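Local coordinates for ribosomal protein uL16 3-hydroxylase (Escherichia coli, PDB 4CCL) that hydroxylates a specific arginine of ribosomal protein uL16 at its C3 position, using ferrous iron, 2-oxoglutarate and molecular oxygen, and works as a homodimer, at residues 106-111 with 200-205; 18-23 with 183-188; 264-269 with 317-322. One frame throughout, in Å; residues are numbered along the deposited sequence.

Interaction 1: residues 106-111 with 200-205; sequences WRIDDL and VGFRAP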
loop_
_atom_site.group_PDB
_atom_site.type_symbol
_atom_site.label_atom_id
_atom_site.label_comp_id
_atom_site.label_asym_id
_atom_site.label_seq_id
_atom_site.Cartn_x
_atom_site.Cartn_y
_atom_site.Cartn_z
ATOM N N TRP B 106 -19.868 14.061 -1.102
ATOM C CA TRP B 106 -18.762 13.109 -1.124
ATOM C C TRP B 106 -19.230 11.675 -1.399
ATOM O O TRP B 106 -18.478 10.864 -1.940
ATOM C CB TRP B 106 -17.909 13.213 0.153
ATOM C CG TRP B 106 -18.446 12.500 1.361
ATOM C CD1 TRP B 106 -19.289 13.003 2.311
ATOM C CD2 TRP B 106 -18.147 11.158 1.763
ATOM N NE1 TRP B 106 -19.542 12.053 3.272
ATOM C CE2 TRP B 106 -18.853 10.910 2.957
ATOM C CE3 TRP B 106 -17.355 10.138 1.224
ATOM C CZ2 TRP B 106 -18.793 9.687 3.622
ATOM C CZ3 TRP B 106 -17.298 8.923 1.885
ATOM C CH2 TRP B 106 -18.010 8.709 3.071
ATOM N N ARG B 107 -20.473 11.371 -1.041
ATOM C CA ARG B 107 -21.041 10.053 -1.317
ATOM C C ARG B 107 -21.582 9.890 -2.741
ATOM O O ARG B 107 -21.700 8.769 -3.236
ATOM C CB ARG B 107 -22.137 9.723 -0.301
ATOM C CG ARG B 107 -21.624 9.500 1.115
ATOM C CD ARG B 107 -21.135 8.076 1.318
ATOM N NE ARG B 107 -22.246 7.139 1.458
ATOM C CZ ARG B 107 -22.691 6.346 0.488
ATOM N NH1 ARG B 107 -22.116 6.366 -0.705
ATOM N NH2 ARG B 107 -23.707 5.527 0.714
ATOM N N ILE B 108 -21.902 10.999 -3.400
ATOM C CA ILE B 108 -22.480 10.932 -4.742
ATOM C C ILE B 108 -21.379 10.681 -5.773
ATOM O O ILE B 108 -20.237 11.102 -5.586
ATOM C CB ILE B 108 -23.304 12.205 -5.087
ATOM C CG1 ILE B 108 -24.387 11.885 -6.120
ATOM C CG2 ILE B 108 -22.407 13.338 -5.569
ATOM C CD1 ILE B 108 -25.235 13.082 -6.517
ATOM N N ASP B 109 -21.709 9.975 -6.849
ATOM C CA ASP B 109 -20.692 9.638 -7.839
ATOM C C ASP B 109 -20.835 10.435 -9.130
ATOM O O ASP B 109 -20.101 11.398 -9.343
ATOM C CB ASP B 109 -20.720 8.138 -8.150
ATOM C CG ASP B 109 -19.556 7.701 -9.024
ATOM O OD1 ASP B 109 -18.559 8.447 -9.102
ATOM O OD2 ASP B 109 -19.632 6.609 -9.626
ATOM N N ASP B 110 -21.808 10.053 -9.954
ATOM C CA ASP B 110 -22.005 10.637 -11.281
ATOM C C ASP B 110 -23.344 10.206 -11.884
ATOM O O ASP B 110 -24.088 9.434 -11.279
ATOM C CB ASP B 110 -20.868 10.233 -12.230
ATOM C CG ASP B 110 -19.649 11.128 -12.100
ATOM O OD1 ASP B 110 -19.820 12.363 -12.016
ATOM O OD2 ASP B 110 -18.521 10.594 -12.059
ATOM N N LEU B 111 -23.618 10.690 -13.093
ATOM C CA LEU B 111 -24.868 10.413 -13.796
ATOM C C LEU B 111 -24.593 9.575 -15.043
ATOM O O LEU B 111 -23.959 10.053 -15.985
ATOM C CB LEU B 111 -25.534 11.739 -14.192
ATOM C CG LEU B 111 -27.022 11.841 -14.568
ATOM C CD1 LEU B 111 -27.360 11.156 -15.878
ATOM C CD2 LEU B 111 -27.895 11.297 -13.461
ATOM N N VAL B 200 -28.434 8.116 -11.115
ATOM C CA VAL B 200 -27.603 8.917 -10.241
ATOM C C VAL B 200 -26.975 7.902 -9.321
ATOM O O VAL B 200 -27.657 7.290 -8.489
ATOM C CB VAL B 200 -28.438 9.876 -9.378
ATOM C CG1 VAL B 200 -27.532 10.697 -8.468
ATOM C CG2 VAL B 200 -29.298 10.777 -10.245
ATOM N N GLY B 201 -25.670 7.720 -9.483
ATOM C CA GLY B 201 -24.952 6.694 -8.764
ATOM C C GLY B 201 -24.267 7.251 -7.541
ATOM O O GLY B 201 -24.047 8.458 -7.429
ATOM N N PHE B 202 -23.917 6.359 -6.627
ATOM C CA PHE B 202 -23.216 6.750 -5.416
ATOM C C PHE B 202 -21.965 5.905 -5.238
ATOM O O PHE B 202 -21.795 4.881 -5.898
ATOM C CB PHE B 202 -24.138 6.658 -4.197
ATOM C CG PHE B 202 -25.168 7.753 -4.139
ATOM C CD1 PHE B 202 -26.303 7.695 -4.928
ATOM C CD2 PHE B 202 -24.992 8.844 -3.305
ATOM C CE1 PHE B 202 -27.246 8.699 -4.882
ATOM C CE2 PHE B 202 -25.934 9.852 -3.253
ATOM C CZ PHE B 202 -27.062 9.780 -4.045
ATOM N N ARG B 203 -21.076 6.355 -4.365
ATOM C CA ARG B 203 -19.802 5.683 -4.182
ATOM C C ARG B 203 -19.439 5.608 -2.710
ATOM O O ARG B 203 -19.528 6.599 -1.988
ATOM C CB ARG B 203 -18.706 6.422 -4.953
ATOM C CG ARG B 203 -18.757 7.928 -4.773
ATOM C CD ARG B 203 -17.716 8.638 -5.617
ATOM N NE ARG B 203 -16.356 8.298 -5.215
ATOM C CZ ARG B 203 -15.271 8.924 -5.657
ATOM N NH1 ARG B 203 -15.387 9.931 -6.513
ATOM N NH2 ARG B 203 -14.070 8.548 -5.237
ATOM N N ALA B 204 -19.043 4.423 -2.264
ATOM C CA ALA B 204 -18.474 4.287 -0.936
ATOM C C ALA B 204 -17.259 3.379 -1.017
ATOM O O ALA B 204 -17.277 2.373 -1.726
ATOM C CB ALA B 204 -19.505 3.721 0.026
ATOM N N PRO B 205 -16.197 3.730 -0.282
ATOM C CA PRO B 205 -14.967 2.934 -0.267
ATOM C C PRO B 205 -15.093 1.708 0.625
ATOM O O PRO B 205 -15.898 1.715 1.555
ATOM C CB PRO B 205 -13.942 3.903 0.323
ATOM C CG PRO B 205 -14.746 4.779 1.230
ATOM C CD PRO B 205 -16.083 4.946 0.544
HETATM O O HOH W 1 -17.050 10.556 -8.895
#
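The backbones of 106-111 and 200-205 are joined by three hydrogen bonds: R203 N to R107 O (2.7 Å), D109 N to G201 O and G201 N to D110 O, so that G201 receives one bond and gives one at the bulge. I108-F202 and L111-V200 are antiparallel non-hydrogen-bonded pairs, and the one-residue shift between them marks a beta bulge at D109-D110.

Apolar contact runs along the pair. I108 CG1 lies over the F202 ring, offset toward its rim, as a CH-pi contact 4.1 Å from the ring centroid. With CG1 anti to the backbone N (chi1 -153°), the I108 chain also carries CD1 to V200 CG1. L111 CD2 meets V200 CG2 at 3.5 Å, and W106 brings CZ3 to P205 CD.

The charged groups make only weak or indirect links across the pair and find their stronger partners outside it. R107, bent at chi2 and chi3, turns NH1 back to R203 O in a weak bond (2.9 Å, 129°) and lays one guanidinium face on A204 CB; its NE and NH2 form salt bridges with D230 of the second subunit and with D130. D109 OD1 stands 4.4 Å from R203 NH1, well out of the guanidinium plane, and a water bridges the two, its bond to NH1 weak.

This antiparallel pairing belongs to the JmjC (cupin) core. Through D109 OD2 to R276, R203 NH1 to Q274 O and R107 to D230 of the second subunit, the contact joins this sheet to the C-terminal region and to the second subunit.

Interaction 2: residues 18-23 with 183-188; sequences QKRPVV and PGFPHE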
loop_
_atom_site.group_PDB
_atom_site.type_symbol
_atom_site.label_atom_id
_atom_site.label_comp_id
_atom_site.label_asym_id
_atom_site.label_seq_id
_atom_site.Cartn_x
_atom_site.Cartn_y
_atom_site.Cartn_z
ATOM N N GLN B 18 -30.215 3.416 2.309
ATOM C CA GLN B 18 -29.343 2.335 2.766
ATOM C C GLN B 18 -30.098 1.222 3.495
ATOM O O GLN B 18 -29.509 0.474 4.276
ATOM C CB GLN B 18 -28.222 2.885 3.653
ATOM C CG GLN B 18 -27.101 3.566 2.895
ATOM C CD GLN B 18 -25.944 2.628 2.614
ATOM O OE1 GLN B 18 -25.504 1.889 3.494
ATOM N NE2 GLN B 18 -25.450 2.649 1.382
ATOM N N LYS B 19 -31.398 1.111 3.235
ATOM C CA LYS B 19 -32.217 0.089 3.882
ATOM C C LYS B 19 -33.075 -0.696 2.895
ATOM O O LYS B 19 -32.841 -1.880 2.659
ATOM C CB LYS B 19 -33.102 0.718 4.960
ATOM C CG LYS B 19 -32.339 1.547 5.977
ATOM C CD LYS B 19 -33.269 2.209 6.972
ATOM C CE LYS B 19 -32.553 3.323 7.721
ATOM N NZ LYS B 19 -32.232 4.465 6.815
ATOM N N ARG B 20 -34.069 -0.022 2.321
ATOM C CA ARG B 20 -35.045 -0.661 1.444
ATOM C C ARG B 20 -35.220 0.136 0.161
ATOM O O ARG B 20 -35.136 1.365 0.172
ATOM C CB ARG B 20 -36.400 -0.767 2.147
ATOM C CG ARG B 20 -36.355 -1.422 3.517
ATOM C CD ARG B 20 -35.860 -2.854 3.433
ATOM N NE ARG B 20 -36.775 -3.712 2.688
ATOM C CZ ARG B 20 -36.505 -4.967 2.344
ATOM N NH1 ARG B 20 -35.343 -5.511 2.676
ATOM N NH2 ARG B 20 -37.394 -5.679 1.667
ATOM N N PRO B 21 -35.467 -0.563 -0.956
ATOM C CA PRO B 21 -35.744 0.117 -2.222
ATOM C C PRO B 21 -37.159 0.675 -2.302
ATOM O O PRO B 21 -38.067 0.165 -1.647
ATOM C CB PRO B 21 -35.558 -0.993 -3.260
ATOM C CG PRO B 21 -35.882 -2.238 -2.531
ATOM C CD PRO B 21 -35.386 -2.025 -1.122
ATOM N N VAL B 22 -37.337 1.724 -3.100
ATOM C CA VAL B 22 -38.675 2.256 -3.345
ATOM C C VAL B 22 -38.852 2.684 -4.789
ATOM O O VAL B 22 -37.884 2.973 -5.487
ATOM C CB VAL B 22 -39.008 3.482 -2.460
ATOM C CG1 VAL B 22 -40.232 3.205 -1.603
ATOM C CG2 VAL B 22 -37.817 3.896 -1.616
ATOM N N VAL B 23 -40.101 2.709 -5.235
ATOM C CA VAL B 23 -40.443 3.407 -6.460
ATOM C C VAL B 23 -41.047 4.732 -6.042
ATOM O O VAL B 23 -42.068 4.768 -5.356
ATOM C CB VAL B 23 -41.463 2.637 -7.310
ATOM C CG1 VAL B 23 -41.875 3.470 -8.515
ATOM C CG2 VAL B 23 -40.886 1.306 -7.753
ATOM N N PRO B 183 -27.614 -0.821 -2.018
ATOM C CA PRO B 183 -26.708 -1.889 -2.456
ATOM C C PRO B 183 -27.107 -3.257 -1.912
ATOM O O PRO B 183 -27.558 -3.358 -0.773
ATOM C CB PRO B 183 -25.359 -1.467 -1.865
ATOM C CG PRO B 183 -25.700 -0.560 -0.737
ATOM C CD PRO B 183 -26.920 0.179 -1.190
ATOM N N GLY B 184 -26.942 -4.295 -2.724
ATOM C CA GLY B 184 -27.236 -5.647 -2.292
ATOM C C GLY B 184 -28.549 -6.197 -2.820
ATOM O O GLY B 184 -28.829 -7.389 -2.681
ATOM N N PHE B 185 -29.358 -5.333 -3.425
ATOM C CA PHE B 185 -30.644 -5.754 -3.969
ATOM C C PHE B 185 -30.541 -6.029 -5.462
ATOM O O PHE B 185 -30.257 -5.124 -6.243
ATOM C CB PHE B 185 -31.719 -4.695 -3.705
ATOM C CG PHE B 185 -32.120 -4.586 -2.262
ATOM C CD1 PHE B 185 -31.350 -3.859 -1.371
ATOM C CD2 PHE B 185 -33.266 -5.212 -1.797
ATOM C CE1 PHE B 185 -31.713 -3.756 -0.043
ATOM C CE2 PHE B 185 -33.636 -5.113 -0.466
ATOM C CZ PHE B 185 -32.857 -4.383 0.411
ATOM N N PRO B 186 -30.771 -7.287 -5.864
ATOM C CA PRO B 186 -30.718 -7.630 -7.286
ATOM C C PRO B 186 -31.825 -6.925 -8.046
ATOM O O PRO B 186 -32.965 -6.874 -7.582
ATOM C CB PRO B 186 -30.947 -9.144 -7.292
ATOM C CG PRO B 186 -31.679 -9.418 -6.032
ATOM C CD PRO B 186 -31.139 -8.441 -5.029
ATOM N N HIS B 187 -31.484 -6.372 -9.201
ATOM C CA HIS B 187 -32.460 -5.661 -10.004
ATOM C C HIS B 187 -32.215 -5.871 -11.489
ATOM O O HIS B 187 -31.093 -6.135 -11.921
ATOM C CB HIS B 187 -32.450 -4.170 -9.670
ATOM C CG HIS B 187 -31.095 -3.545 -9.753
ATOM N ND1 HIS B 187 -30.214 -3.536 -8.696
ATOM C CD2 HIS B 187 -30.469 -2.904 -10.770
ATOM C CE1 HIS B 187 -29.101 -2.919 -9.053
ATOM N NE2 HIS B 187 -29.232 -2.526 -10.310
ATOM N N GLU B 188 -33.285 -5.764 -12.262
ATOM C CA GLU B 188 -33.210 -5.903 -13.701
ATOM C C GLU B 188 -34.276 -5.006 -14.286
ATOM O O GLU B 188 -35.342 -4.858 -13.706
ATOM C CB GLU B 188 -33.490 -7.347 -14.106
ATOM C CG GLU B 188 -33.542 -7.572 -15.605
ATOM C CD GLU B 188 -33.849 -9.008 -15.973
ATOM O OE1 GLU B 188 -34.473 -9.714 -15.153
ATOM O OE2 GLU B 188 -33.459 -9.430 -17.081
#
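The touching parts of the two segments, 18-21 and 183-185, are loop, with short strands beginning at V22 and H187; their nearest CA atoms, those of Q18 and P183, are 7.2 Å apart, and mostly side chains fill the separation. F185 carries most of the contact. P21 CD sits over one face of its ring, offset toward the rim, in a CH-pi contact 3.8 Å from the ring centroid. R20 reaches the same ring from the edge: bent at its second and third torsions, its chain folds back to set NH1 3.5 Å from F185 CZ, in the ring plane, with the guanidinium turned 77° against the ring. NH2 of R20 is held in a salt bridge with E146. K19 O comes within 3.4 Å of F185 CZ. At the other end Q18 NE2 rests on P183 CG at 3.9 Å while hydrogen-bonding to D130.

F185 O accepts a bond from H187 ND1 (2.9 Å, 161°), which lies in the carbonyl plane and close to the imidazole plane and helps set the rotation of the H187 imidazole. H187 binds the catalytic iron together with H125 and D127, so the loop packed here carries the last histidine of the HxD...H facial triad of a JmjC 2-oxoglutarate oxygenase.

Interaction 3: residues 264-269 with 317-322; sequences FKQWFG and DVYANG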
loop_
_atom_site.group_PDB
_atom_site.type_symbol
_atom_site.label_atom_id
_atom_site.label_comp_id
_atom_site.label_asym_id
_atom_site.label_seq_id
_atom_site.Cartn_x
_atom_site.Cartn_y
_atom_site.Cartn_z
ATOM N N PHE B 264 -3.974 11.661 7.847
ATOM C CA PHE B 264 -5.146 10.935 7.365
ATOM C C PHE B 264 -6.156 11.857 6.693
ATOM O O PHE B 264 -6.631 11.572 5.590
ATOM C CB PHE B 264 -5.838 10.152 8.483
ATOM C CG PHE B 264 -7.120 9.503 8.045
ATOM C CD1 PHE B 264 -7.171 8.780 6.865
ATOM C CD2 PHE B 264 -8.272 9.622 8.800
ATOM C CE1 PHE B 264 -8.336 8.187 6.451
ATOM C CE2 PHE B 264 -9.448 9.027 8.389
ATOM C CZ PHE B 264 -9.478 8.308 7.212
ATOM N N LYS B 265 -6.484 12.952 7.371
ATOM C CA LYS B 265 -7.423 13.941 6.859
ATOM C C LYS B 265 -6.981 14.464 5.500
ATOM O O LYS B 265 -7.794 14.640 4.591
ATOM C CB LYS B 265 -7.535 15.107 7.839
ATOM C CG LYS B 265 -8.352 16.273 7.316
ATOM C CD LYS B 265 -8.001 17.564 8.030
ATOM C CE LYS B 265 -8.144 17.429 9.538
ATOM N NZ LYS B 265 -7.709 18.664 10.254
ATOM N N GLN B 266 -5.681 14.699 5.374
ATOM C CA GLN B 266 -5.108 15.251 4.158
ATOM C C GLN B 266 -5.182 14.228 3.034
ATOM O O GLN B 266 -5.628 14.547 1.924
ATOM C CB GLN B 266 -3.662 15.678 4.404
ATOM C CG GLN B 266 -3.116 16.663 3.394
ATOM C CD GLN B 266 -2.391 17.812 4.063
ATOM O OE1 GLN B 266 -2.806 18.288 5.120
ATOM N NE2 GLN B 266 -1.298 18.258 3.456
ATOM N N TRP B 267 -4.762 12.996 3.322
ATOM C CA TRP B 267 -4.853 11.943 2.313
ATOM C C TRP B 267 -6.275 11.756 1.816
ATOM O O TRP B 267 -6.508 11.726 0.610
ATOM C CB TRP B 267 -4.359 10.590 2.814
ATOM C CG TRP B 267 -4.872 9.488 1.922
ATOM C CD1 TRP B 267 -4.498 9.242 0.629
ATOM C CD2 TRP B 267 -5.878 8.520 2.234
ATOM N NE1 TRP B 267 -5.195 8.172 0.127
ATOM C CE2 TRP B 267 -6.055 7.705 1.098
ATOM C CE3 TRP B 267 -6.648 8.248 3.374
ATOM C CZ2 TRP B 267 -6.956 6.648 1.057
ATOM C CZ3 TRP B 267 -7.546 7.195 3.334
ATOM C CH2 TRP B 267 -7.692 6.409 2.185
ATOM N N PHE B 268 -7.217 11.599 2.742
ATOM C CA PHE B 268 -8.602 11.363 2.354
ATOM C C PHE B 268 -9.151 12.558 1.596
ATOM O O PHE B 268 -9.951 12.401 0.677
ATOM C CB PHE B 268 -9.488 11.038 3.557
ATOM C CG PHE B 268 -10.827 10.479 3.177
ATOM C CD1 PHE B 268 -10.945 9.164 2.767
ATOM C CD2 PHE B 268 -11.965 11.267 3.221
ATOM C CE1 PHE B 268 -12.169 8.642 2.413
ATOM C CE2 PHE B 268 -13.193 10.750 2.868
ATOM C CZ PHE B 268 -13.295 9.434 2.463
ATOM N N GLY B 269 -8.703 13.747 1.985
ATOM C CA GLY B 269 -9.065 14.962 1.285
ATOM C C GLY B 269 -8.641 14.890 -0.167
ATOM O O GLY B 269 -9.435 15.172 -1.066
ATOM N N ASP B 317 -9.907 22.878 5.554
ATOM C CA ASP B 317 -9.237 22.675 4.274
ATOM C C ASP B 317 -10.249 22.298 3.202
ATOM O O ASP B 317 -11.186 21.543 3.468
ATOM C CB ASP B 317 -8.200 21.562 4.395
ATOM C CG ASP B 317 -7.393 21.654 5.671
ATOM O OD1 ASP B 317 -6.904 22.758 5.989
ATOM O OD2 ASP B 317 -7.254 20.620 6.359
ATOM N N VAL B 318 -10.062 22.804 1.986
ATOM C CA VAL B 318 -10.947 22.405 0.895
ATOM C C VAL B 318 -10.139 21.581 -0.109
ATOM O O VAL B 318 -8.925 21.711 -0.166
ATOM C CB VAL B 318 -11.654 23.631 0.264
ATOM C CG1 VAL B 318 -12.453 23.242 -0.965
ATOM C CG2 VAL B 318 -12.571 24.281 1.285
ATOM N N TYR B 319 -10.786 20.674 -0.830
ATOM C CA TYR B 319 -10.089 19.853 -1.810
ATOM C C TYR B 319 -10.849 19.825 -3.126
ATOM O O TYR B 319 -12.019 19.439 -3.171
ATOM C CB TYR B 319 -9.893 18.429 -1.285
ATOM C CG TYR B 319 -9.111 18.356 0.008
ATOM C CD1 TYR B 319 -9.745 18.496 1.235
ATOM C CD2 TYR B 319 -7.738 18.147 0.001
ATOM C CE1 TYR B 319 -9.035 18.431 2.418
ATOM C CE2 TYR B 319 -7.019 18.079 1.180
ATOM C CZ TYR B 319 -7.672 18.223 2.386
ATOM O OH TYR B 319 -6.966 18.157 3.567
ATOM N N ALA B 320 -10.180 20.250 -4.192
ATOM C CA ALA B 320 -10.759 20.206 -5.527
ATOM C C ALA B 320 -9.946 19.284 -6.431
ATOM O O ALA B 320 -8.805 19.595 -6.776
ATOM C CB ALA B 320 -10.825 21.606 -6.124
ATOM N N ASN B 321 -10.547 18.159 -6.813
ATOM C CA ASN B 321 -9.934 17.212 -7.744
ATOM C C ASN B 321 -8.533 16.766 -7.312
ATOM O O ASN B 321 -7.591 16.771 -8.100
ATOM C CB ASN B 321 -9.943 17.786 -9.169
ATOM C CG ASN B 321 -9.497 16.783 -10.218
ATOM O OD1 ASN B 321 -10.135 15.750 -10.419
ATOM N ND2 ASN B 321 -8.401 17.092 -10.902
ATOM N N GLY B 322 -8.403 16.396 -6.042
ATOM C CA GLY B 322 -7.146 15.883 -5.527
ATOM C C GLY B 322 -6.227 16.924 -4.918
ATOM O O GLY B 322 -5.317 16.589 -4.158
#
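Y319 lays its ring flat against G269 of the helix, and this is the tight part of the contact between 264-269 and 317-322. G269 CA stands over the ring centre, 3.4 Å from the centroid and 3° off the normal, a CH-pi contact with almost no offset. The carbonyl of the same residue runs on toward the root of the side chain, where G269 O is 3.3 Å from Y319 CB. A CB modelled on G269 would clash with Y319 CZ, consistent with the glycine at this point. The tyrosine reaches this place with CG anti to its carbonyl carbon (chi1 -59°), which sends the ring from the strand to the helix. Its far end lies along the preceding turn, OH being 3.5 Å from Q266 CA and 3.8 Å from K265 O.

The looser side lies at D317 and K265, both partly exposed. K265 CD touches D317 OD2 at 3.6 Å, the two side chains crossing at about a right angle. The charged ends stay beyond salt-bridge distance, with K265 NZ 4.4 Å from D317 OD2, while the lysine NZ forms a salt bridge with E262. From the Q266 side chain, CG approaches Y319 OH at 4.1 Å, its amide plane turned 55° from the ring.

A leucine in place of Y319 would probably leave G269 CA without its aromatic face and open a gap beside Q266 CA where the hydroxyl end now lies.

Helix 263-272 and strand 317-320 belong to the winged-helix-like region. S273 OG, bonded to both G269 O and G322 N, ties them together nearby. The helix is thus seated on the small sheet by shape and dispersion at a ring and a glycine, while opposite charges at the margin probably add a modest long-range attraction.

How the interactions relate
Along the chain, interactions 1 and 2 interleave: 18-23 comes first, then 106-111, 183-188 and 200-205, with interaction 3 following wholly after them. Interaction 1 joins strands 108-116 and 195-202 of a large antiparallel sheet, whose edge strand 22-24 begins in interaction 2, while 187-191 lies in a smaller sheet. Their centres are about 15 Å apart, and R107 NH2 packs 3.4 Å from Q18 NE2. Interaction 3 belongs to the winged-helix-like region, its centre about 17 Å from that of interaction 1, and W106 CZ3 meets F268 CZ at 4.1 Å. Interactions 2 and 3 do not touch. Interaction 1 therefore lies between the iron-site loop and the C-terminal region, and all three contacts reach the second subunit.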